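Local coordinates for tautomerase (Advenella mimigardefordensis DPN7, PDB 6VVW), which is a tautomerase of the MIF-like kind, built from two beta-alpha-beta units in one chain and assembled from three such chains, at residues A[4-10]-A[41-47]; A[77-81]-A[101-105]; A[67-72]-A[105-111]. One frame throughout, in Å; residues are numbered along the deposited sequence.

Interaction 1: residues A[4-10]-A[41-47]; sequences LQVQVTA and ISLHEIE
Leu4 to Val6 pair in parallel with Ile41 to Leu43, the short strand axes 4.5 Å apart at closest and 18° from alignment. Leu4 O accepts Ser42 N, Val6 N gives a weak bond to Ser42 O, and Val6 O accepts His44 N at 2.9 Å. Val8 O accepts Ile46 N, which extends the backbone bonding toward Ala10.

On the face of Leu4, Val6, Ile41 and Leu43, Leu4 CB lies alongside Ile41 CG1 (3.6 Å). Leu43, with CG anti to the backbone N (chi1 -176°), swings CD1 back between Val6 CB and Val8 CG1, 3.6 Å from each. Farther along, Ile46 CD1 lies against the Gln7 amide, 3.3 Å from CD. That amide's OE1 bonds to Ser42 OG of the third subunit, while this chain's Ser42 OG holds Gln7 OE1 of the second. Glu45 leans its CB on Ala10 CA (3.8 Å), and its OE2 makes a salt bridge with Lys17.

Helix 16-30 covers the Leu4 and Ile41 face, strand 62-69 flanks strand 3-8 on its other side, and strand 40-43 continues the sheet into the second subunit.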
loop_
_atom_site.group_PDB
_atom_site.type_symbol
_atom_site.label_atom_id
_atom_site.label_comp_id
_atom_site.label_asym_id
_atom_site.label_seq_id
_atom_site.Cartn_x
_atom_site.Cartn_y
_atom_site.Cartn_z
ATOM N N LEU A 4 -3.231 8.959 3.614
ATOM C CA LEU A 4 -2.041 8.378 4.206
ATOM C C LEU A 4 -2.400 7.018 4.752
ATOM O O LEU A 4 -3.500 6.822 5.267
ATOM C CB LEU A 4 -1.478 9.251 5.320
ATOM C CG LEU A 4 -0.336 10.190 4.943
ATOM C CD1 LEU A 4 -0.818 11.393 4.144
ATOM C CD2 LEU A 4 0.313 10.662 6.211
ATOM N N GLN A 5 -1.496 6.069 4.568
ATOM C CA GLN A 5 -1.589 4.777 5.224
ATOM C C GLN A 5 -0.271 4.587 5.931
ATOM O O GLN A 5 0.771 5.001 5.414
ATOM C CB GLN A 5 -1.855 3.624 4.229
ATOM C CG GLN A 5 -3.028 3.871 3.319
ATOM C CD GLN A 5 -3.399 2.664 2.486
ATOM O OE1 GLN A 5 -2.674 1.667 2.457
ATOM N NE2 GLN A 5 -4.551 2.734 1.820
ATOM N N VAL A 6 -0.319 3.987 7.116
ATOM C CA VAL A 6 0.815 3.970 8.037
ATOM C C VAL A 6 0.925 2.595 8.670
ATOM O O VAL A 6 -0.063 2.073 9.195
ATOM C CB VAL A 6 0.666 5.024 9.150
ATOM C CG1 VAL A 6 1.973 5.200 9.858
ATOM C CG2 VAL A 6 0.139 6.335 8.610
ATOM N N GLN A 7 2.128 2.024 8.666
ATOM C CA GLN A 7 2.417 0.824 9.436
ATOM C C GLN A 7 3.329 1.198 10.592
ATOM O O GLN A 7 4.420 1.733 10.374
ATOM C CB GLN A 7 3.067 -0.247 8.571
ATOM C CG GLN A 7 2.096 -0.913 7.636
ATOM C CD GLN A 7 2.756 -1.871 6.647
ATOM O OE1 GLN A 7 3.969 -2.108 6.688
ATOM N NE2 GLN A 7 1.943 -2.436 5.744
ATOM N N VAL A 8 2.877 0.932 11.816
ATOM C CA VAL A 8 3.701 1.109 13.002
ATOM C C VAL A 8 3.891 -0.246 13.660
ATOM O O VAL A 8 3.011 -1.100 13.586
ATOM C CB VAL A 8 3.055 2.098 13.987
ATOM C CG1 VAL A 8 1.658 1.656 14.303
ATOM C CG2 VAL A 8 3.889 2.201 15.252
ATOM N N THR A 9 5.035 -0.454 14.298
ATOM C CA THR A 9 5.182 -1.653 15.115
ATOM C C THR A 9 4.060 -1.676 16.158
ATOM O O THR A 9 3.670 -0.636 16.696
ATOM C CB THR A 9 6.567 -1.687 15.780
ATOM O OG1 THR A 9 6.945 -3.036 16.064
ATOM C CG2 THR A 9 6.580 -0.943 17.090
ATOM N N ALA A 10 3.481 -2.853 16.398
ATOM C CA ALA A 10 2.315 -2.904 17.267
ATOM C C ALA A 10 2.685 -2.561 18.707
ATOM O O ALA A 10 3.841 -2.701 19.129
ATOM C CB ALA A 10 1.674 -4.289 17.221
ATOM N N ILE A 41 -5.992 9.696 6.949
ATOM C CA ILE A 41 -4.845 8.969 7.474
ATOM C C ILE A 41 -5.363 7.693 8.086
ATOM O O ILE A 41 -6.348 7.714 8.828
ATOM C CB ILE A 41 -4.072 9.780 8.527
ATOM C CG1 ILE A 41 -3.404 10.986 7.880
ATOM C CG2 ILE A 41 -3.039 8.905 9.178
ATOM C CD1 ILE A 41 -3.091 12.101 8.830
ATOM N N SER A 42 -4.705 6.582 7.794
ATOM C CA SER A 42 -5.114 5.286 8.314
ATOM C C SER A 42 -3.932 4.638 9.011
ATOM O O SER A 42 -2.863 4.503 8.412
ATOM C CB SER A 42 -5.609 4.397 7.188
ATOM O OG SER A 42 -4.562 3.585 6.692
ATOM N N LEU A 43 -4.117 4.202 10.253
ATOM C CA LEU A 43 -3.057 3.503 10.964
ATOM C C LEU A 43 -3.363 2.015 11.066
ATOM O O LEU A 43 -4.491 1.630 11.394
ATOM C CB LEU A 43 -2.856 4.091 12.364
ATOM C CG LEU A 43 -1.682 3.445 13.095
ATOM C CD1 LEU A 43 -0.495 3.634 12.210
ATOM C CD2 LEU A 43 -1.413 4.108 14.409
ATOM N N HIS A 44 -2.340 1.179 10.817
ATOM C CA HIS A 44 -2.479 -0.281 10.775
ATOM C C HIS A 44 -1.280 -0.903 11.481
ATOM O O HIS A 44 -0.251 -1.149 10.847
ATOM C CB HIS A 44 -2.580 -0.748 9.334
ATOM C CG HIS A 44 -2.261 -2.198 9.119
ATOM N ND1 HIS A 44 -2.569 -3.183 10.036
ATOM C CD2 HIS A 44 -1.683 -2.831 8.069
ATOM C CE1 HIS A 44 -2.192 -4.358 9.562
ATOM N NE2 HIS A 44 -1.642 -4.171 8.375
ATOM N N GLU A 45 -1.421 -1.179 12.778
ATOM C CA GLU A 45 -0.283 -1.661 13.545
ATOM C C GLU A 45 0.102 -3.071 13.129
ATOM O O GLU A 45 -0.721 -3.867 12.684
ATOM C CB GLU A 45 -0.561 -1.664 15.041
ATOM C CG GLU A 45 -1.638 -0.725 15.523
ATOM C CD GLU A 45 -1.841 -0.854 17.021
ATOM O OE1 GLU A 45 -0.875 -1.235 17.709
ATOM O OE2 GLU A 45 -2.947 -0.552 17.512
ATOM N N ILE A 46 1.373 -3.384 13.323
ATOM C CA ILE A 46 1.991 -4.585 12.790
ATOM C C ILE A 46 2.655 -5.315 13.942
ATOM O O ILE A 46 3.369 -4.702 14.743
ATOM C CB ILE A 46 3.022 -4.253 11.698
ATOM C CG1 ILE A 46 2.339 -3.620 10.489
ATOM C CG2 ILE A 46 3.739 -5.496 11.277
ATOM C CD1 ILE A 46 3.085 -3.849 9.222
ATOM N N GLU A 47 2.412 -6.612 14.033
ATOM C CA GLU A 47 2.989 -7.383 15.114
ATOM C C GLU A 47 4.477 -7.559 14.892
ATOM O O GLU A 47 4.935 -7.742 13.761
ATOM C CB GLU A 47 2.333 -8.762 15.210
ATOM C CG GLU A 47 1.339 -8.916 16.326
ATOM C CD GLU A 47 1.927 -8.582 17.681
ATOM O OE1 GLU A 47 3.145 -8.779 17.882
ATOM O OE2 GLU A 47 1.158 -8.122 18.547
#

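Interaction 2: residues A[77-81]-A[101-105]; sequences KANFL and TMLID
Leu81 and Leu103 meet tip to tip and form the apolar heart of the contact between helix 77-81 and strand 101-105. Leu81 CD2 presses on Leu103 CD1 at 3.4 Å, tighter than usual for two carbons, and it also lies close to CG and CD2 of the same leucine. Leu103 has CG anti to its carbonyl carbon (chi1 -56°), which carries its two methyls out from the strand to the helix. There CD1 comes between two helix residues one turn apart, touching Lys77 CB at 3.5 Å as well as the tip of Leu81. A lighter contact follows at the start of the strand segment, where Thr101 turns its methyl CG2 to Leu81 CD2 (3.8 Å).

The charged part of the contact lies at the other end. Lys77 runs out extended beyond CG toward the carboxylate of Asp105, the two side chains coming from opposite directions. The salt bridge is long, with Lys77 NZ 3.6 Å from Asp105 OD1, and the methylene before it is nearer: Lys77 CE lies 3.2 Å from Asp105 OD2. The ammonium group thus runs past the carboxylate's side and does not point into it, and it also gives a weak hydrogen bond to Arg72 O. With an apolar stem against Leu103 and a charged end at Asp105, Lys77 spans both kinds of interaction.

Across the strand's edge, Thr101 and Met102 pair antiparallel with a strand of the third subunit, and Leu103 packs on His110 of that chain. The segment axes run 9.8 Å apart with an angle of 149° between their directions, as expected for a helix returning across its sheet. This is the helix-on-sheet packing of a beta-alpha-beta unit, made of strand 62-69, helix 74-92 and strand 99-106, the second such unit in this MIF-like fold.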
loop_
_atom_site.group_PDB
_atom_site.type_symbol
_atom_site.label_atom_id
_atom_site.label_comp_id
_atom_site.label_asym_id
_atom_site.label_seq_id
_atom_site.Cartn_x
_atom_site.Cartn_y
_atom_site.Cartn_z
ATOM N N LYS A 77 7.380 18.928 -0.090
ATOM C CA LYS A 77 7.438 17.509 0.227
ATOM C C LYS A 77 8.511 17.248 1.265
ATOM O O LYS A 77 8.259 16.628 2.309
ATOM C CB LYS A 77 7.717 16.709 -1.034
ATOM C CG LYS A 77 6.716 16.901 -2.124
ATOM C CD LYS A 77 7.197 16.153 -3.358
ATOM C CE LYS A 77 6.253 16.312 -4.543
ATOM N NZ LYS A 77 6.940 15.973 -5.837
ATOM N N ALA A 78 9.715 17.751 1.007
ATOM C CA ALA A 78 10.765 17.763 2.010
ATOM C C ALA A 78 10.285 18.330 3.329
ATOM O O ALA A 78 10.906 18.079 4.361
ATOM C CB ALA A 78 11.956 18.580 1.515
ATOM N N ASN A 79 9.205 19.100 3.329
ATOM C CA ASN A 79 8.758 19.660 4.587
ATOM C C ASN A 79 7.830 18.705 5.313
ATOM O O ASN A 79 7.996 18.488 6.524
ATOM C CB ASN A 79 8.085 21.010 4.347
ATOM C CG ASN A 79 9.087 22.135 4.210
ATOM O OD1 ASN A 79 10.250 21.907 3.864
ATOM N ND2 ASN A 79 8.655 23.358 4.499
ATOM N N PHE A 80 6.865 18.138 4.581
ATOM C CA PHE A 80 6.102 16.989 5.048
ATOM C C PHE A 80 6.986 16.017 5.796
ATOM O O PHE A 80 6.726 15.669 6.949
ATOM C CB PHE A 80 5.486 16.232 3.881
ATOM C CG PHE A 80 4.271 16.850 3.312
ATOM C CD1 PHE A 80 4.361 17.958 2.499
ATOM C CD2 PHE A 80 3.043 16.284 3.521
ATOM C CE1 PHE A 80 3.240 18.504 1.932
ATOM C CE2 PHE A 80 1.915 16.828 2.960
ATOM C CZ PHE A 80 2.007 17.942 2.166
ATOM N N LEU A 81 8.028 15.547 5.114
ATOM C CA LEU A 81 8.855 14.484 5.670
ATOM C C LEU A 81 9.410 14.854 7.040
ATOM O O LEU A 81 9.422 14.026 7.960
ATOM C CB LEU A 81 9.982 14.157 4.689
ATOM C CG LEU A 81 9.430 13.885 3.296
ATOM C CD1 LEU A 81 10.508 13.480 2.298
ATOM C CD2 LEU A 81 8.381 12.821 3.417
ATOM N N THR A 101 9.053 7.150 5.168
ATOM C CA THR A 101 7.959 7.750 4.432
ATOM C C THR A 101 8.207 7.604 2.941
ATOM O O THR A 101 9.327 7.374 2.488
ATOM C CB THR A 101 7.804 9.212 4.811
ATOM O OG1 THR A 101 7.983 9.317 6.221
ATOM C CG2 THR A 101 6.431 9.714 4.466
ATOM N N MET A 102 7.135 7.731 2.183
ATOM C CA MET A 102 7.136 7.345 0.783
ATOM C C MET A 102 6.113 8.245 0.099
ATOM O O MET A 102 4.906 8.024 0.233
ATOM C CB MET A 102 6.781 5.873 0.632
ATOM C CG MET A 102 7.849 4.886 1.072
ATOM S SD MET A 102 7.926 4.635 2.841
ATOM C CE MET A 102 6.190 4.308 3.102
ATOM N N LEU A 103 6.599 9.285 -0.577
ATOM C CA LEU A 103 5.739 10.319 -1.138
ATOM C C LEU A 103 5.404 9.964 -2.574
ATOM O O LEU A 103 6.303 9.765 -3.400
ATOM C CB LEU A 103 6.417 11.676 -1.070
ATOM C CG LEU A 103 6.838 12.048 0.333
ATOM C CD1 LEU A 103 7.271 13.465 0.282
ATOM C CD2 LEU A 103 5.653 11.880 1.248
ATOM N N ILE A 104 4.113 9.840 -2.854
ATOM C CA ILE A 104 3.622 9.302 -4.112
ATOM C C ILE A 104 2.697 10.349 -4.689
ATOM O O ILE A 104 1.596 10.568 -4.168
ATOM C CB ILE A 104 2.894 7.968 -3.926
ATOM C CG1 ILE A 104 3.537 7.162 -2.805
ATOM C CG2 ILE A 104 2.909 7.188 -5.215
ATOM C CD1 ILE A 104 3.714 5.711 -3.121
ATOM N N ASP A 105 3.134 10.997 -5.760
ATOM C CA ASP A 105 2.387 12.092 -6.354
ATOM C C ASP A 105 1.573 11.554 -7.511
ATOM O O ASP A 105 2.135 11.078 -8.502
ATOM C CB ASP A 105 3.320 13.223 -6.787
ATOM C CG ASP A 105 3.823 13.997 -5.605
ATOM O OD1 ASP A 105 4.636 13.411 -4.858
ATOM O OD2 ASP A 105 3.363 15.136 -5.366
#

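Interaction 3: residues A[67-72]-A[105-111]; sequences FLLAGR and DIAPEHM
Leu69 is the main bump of this contact, and the hollow that takes it is formed where chain 105-111 turns from Ile106 through Pro108 back to Met111. Its CD2 sits in the corner made by Ile106 CG2 (4.0 Å) and Pro108 CA (3.9 Å). The leucine branch point meets the thioether: Leu69 CG lies 4.2 Å from Met111 SD, the two side chains crossing at a slant. Met111 is bent at its last torsion (chi3 -135°), and its methyl CE reaches along strand 67-69 to Phe67 CB, 4.0 Å away. Leucine and methionine thus fit past each other while the methyl lies against the stem of the phenylalanine.

A smaller fit lies on the opposite face of the strand pair. Ala70 brings CB to within 3.8 Å of Asp105 CB, a shallow knob against the aspartate stem. Beyond it, Arg72 NH1 may lie near Asp105 OD2, at a distance too long for a salt bridge, but the placement of that nitrogen is doubtful.

Two backbone bonds join the segments. Ile106 N bonds to Leu68 O at 2.8 Å and 174°, nearly straight, and Ala70 N returns the favour to Ile106 O.

Around this corner, Leu69 also touches Ala119, and Met111 shares a backbone bond with that residue. Met111, after the turn, pairs antiparallel with a strand of the second subunit, so the sheet runs on there, and His110 makes a weak hydrogen bond to Asp74 of the second subunit. Within its own chain, segment 67-72 leads on into helix 74-92.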
loop_
_atom_site.group_PDB
_atom_site.type_symbol
_atom_site.label_atom_id
_atom_site.label_comp_id
_atom_site.label_asym_id
_atom_site.label_seq_id
_atom_site.Cartn_x
_atom_site.Cartn_y
_atom_site.Cartn_z
ATOM N N PHE A 67 -0.182 9.370 -0.323
ATOM C CA PHE A 67 -0.697 9.630 -1.648
ATOM C C PHE A 67 -1.174 11.072 -1.706
ATOM O O PHE A 67 -2.093 11.458 -0.975
ATOM C CB PHE A 67 -1.822 8.656 -1.971
ATOM C CG PHE A 67 -1.375 7.228 -2.012
ATOM C CD1 PHE A 67 -0.920 6.664 -3.185
ATOM C CD2 PHE A 67 -1.403 6.447 -0.874
ATOM C CE1 PHE A 67 -0.501 5.343 -3.223
ATOM C CE2 PHE A 67 -0.985 5.135 -0.907
ATOM C CZ PHE A 67 -0.535 4.578 -2.084
ATOM N N LEU A 68 -0.523 11.877 -2.556
ATOM C CA LEU A 68 -0.853 13.287 -2.705
ATOM C C LEU A 68 -1.111 13.565 -4.175
ATOM O O LEU A 68 -0.753 12.766 -5.022
ATOM C CB LEU A 68 0.265 14.164 -2.184
ATOM C CG LEU A 68 0.914 13.719 -0.880
ATOM C CD1 LEU A 68 2.067 12.736 -1.110
ATOM C CD2 LEU A 68 1.407 14.938 -0.164
ATOM N N LEU A 69 -1.746 14.684 -4.487
ATOM C CA LEU A 69 -1.984 15.056 -5.883
ATOM C C LEU A 69 -0.758 15.764 -6.453
ATOM O O LEU A 69 -0.362 16.821 -5.953
ATOM C CB LEU A 69 -3.204 15.965 -6.002
ATOM C CG LEU A 69 -4.556 15.267 -6.082
ATOM C CD1 LEU A 69 -5.622 16.170 -5.487
ATOM C CD2 LEU A 69 -4.898 14.877 -7.505
ATOM N N ALA A 70 -0.204 15.221 -7.538
ATOM C CA ALA A 70 1.025 15.752 -8.123
ATOM C C ALA A 70 0.943 17.242 -8.387
ATOM O O ALA A 70 -0.143 17.833 -8.371
ATOM C CB ALA A 70 1.376 15.041 -9.431
ATOM N N GLY A 71 2.093 17.853 -8.622
ATOM C CA GLY A 71 2.175 19.282 -8.779
ATOM C C GLY A 71 2.763 20.041 -7.620
ATOM O O GLY A 71 2.633 21.273 -7.590
ATOM N N ARG A 72 3.406 19.359 -6.672
ATOM C CA ARG A 72 3.920 19.965 -5.450
ATOM C C ARG A 72 5.443 19.902 -5.453
ATOM O O ARG A 72 6.057 19.123 -6.178
ATOM C CB ARG A 72 3.368 19.272 -4.186
ATOM C CG ARG A 72 1.883 19.557 -3.767
ATOM C CD ARG A 72 1.526 18.920 -2.363
ATOM N NE ARG A 72 0.099 18.597 -2.163
ATOM C CZ ARG A 72 -0.537 17.595 -2.777
ATOM N NH1 ARG A 72 0.132 16.848 -3.631
ATOM N NH2 ARG A 72 -1.831 17.337 -2.558
ATOM N N ASP A 105 3.134 10.997 -5.760
ATOM C CA ASP A 105 2.387 12.092 -6.354
ATOM C C ASP A 105 1.573 11.554 -7.511
ATOM O O ASP A 105 2.135 11.078 -8.502
ATOM C CB ASP A 105 3.320 13.223 -6.787
ATOM C CG ASP A 105 3.823 13.997 -5.605
ATOM O OD1 ASP A 105 4.636 13.411 -4.858
ATOM O OD2 ASP A 105 3.363 15.136 -5.366
ATOM N N ILE A 106 0.241 11.627 -7.360
ATOM C CA ILE A 106 -0.752 11.087 -8.278
ATOM C C ILE A 106 -1.271 12.204 -9.174
ATOM O O ILE A 106 -1.369 13.378 -8.784
ATOM C CB ILE A 106 -1.917 10.402 -7.523
ATOM C CG1 ILE A 106 -2.295 9.090 -8.190
ATOM C CG2 ILE A 106 -3.168 11.297 -7.482
ATOM C CD1 ILE A 106 -3.747 8.693 -7.944
ATOM N N ALA A 107 -1.578 11.856 -10.295
ATOM C CA ALA A 107 -2.045 12.745 -11.334
ATOM C C ALA A 107 -3.547 12.913 -11.217
ATOM O O ALA A 107 -4.242 11.997 -10.787
ATOM C CB ALA A 107 -1.692 12.177 -12.711
ATOM N N PRO A 108 -4.063 14.076 -11.599
ATOM C CA PRO A 108 -5.459 14.379 -11.297
ATOM C C PRO A 108 -6.448 13.484 -12.003
ATOM O O PRO A 108 -7.587 13.362 -11.532
ATOM C CB PRO A 108 -5.585 15.836 -11.737
ATOM C CG PRO A 108 -4.201 16.386 -11.533
ATOM C CD PRO A 108 -3.308 15.281 -11.983
ATOM N N GLU A 109 -6.059 12.857 -13.111
ATOM C CA GLU A 109 -6.905 11.911 -13.830
ATOM C C GLU A 109 -6.793 10.502 -13.296
ATOM O O GLU A 109 -7.535 9.624 -13.752
ATOM C CB GLU A 109 -6.547 11.858 -15.318
ATOM C CG GLU A 109 -6.411 13.194 -15.967
ATOM C CD GLU A 109 -5.010 13.675 -15.927
ATOM O OE1 GLU A 109 -4.111 12.817 -15.891
ATOM O OE2 GLU A 109 -4.803 14.906 -15.927
ATOM N N HIS A 110 -5.859 10.249 -12.390
ATOM C CA HIS A 110 -5.638 8.904 -11.894
ATOM C C HIS A 110 -6.061 8.731 -10.443
ATOM O O HIS A 110 -5.865 7.656 -9.881
ATOM C CB HIS A 110 -4.175 8.531 -12.078
ATOM C CG HIS A 110 -3.797 8.350 -13.509
ATOM N ND1 HIS A 110 -2.513 8.530 -13.976
ATOM C CD2 HIS A 110 -4.545 8.023 -14.587
ATOM C CE1 HIS A 110 -2.484 8.304 -15.277
ATOM N NE2 HIS A 110 -3.707 8.001 -15.673
ATOM N N MET A 111 -6.643 9.746 -9.827
ATOM C CA MET A 111 -7.202 9.615 -8.491
ATOM C C MET A 111 -8.708 9.682 -8.606
ATOM O O MET A 111 -9.250 10.664 -9.120
ATOM C CB MET A 111 -6.698 10.705 -7.554
ATOM C CG MET A 111 -6.581 10.208 -6.135
ATOM S SD MET A 111 -5.890 11.436 -5.043
ATOM C CE MET A 111 -4.699 10.506 -4.097
#

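From the N terminus, strand 3-8 leads through helix 16-30 to strand 40-43, where interaction 1 closes the first beta-alpha-beta loop. The chain then enters strand 62-69 and opens interaction 3, passes into helix 74-92, where interaction 2 opens, and returns along strand 99-106. Interaction 2 closes there first and interaction 3 just beyond, so 2 lies within 3, and both use Asp105. Interaction 1 precedes the other two in series, its centre about 17 Å from that of interaction 2 and 22 Å from that of interaction 3. Neighbouring strands 3-8 and 62-69 join the two units into one four-stranded sheet.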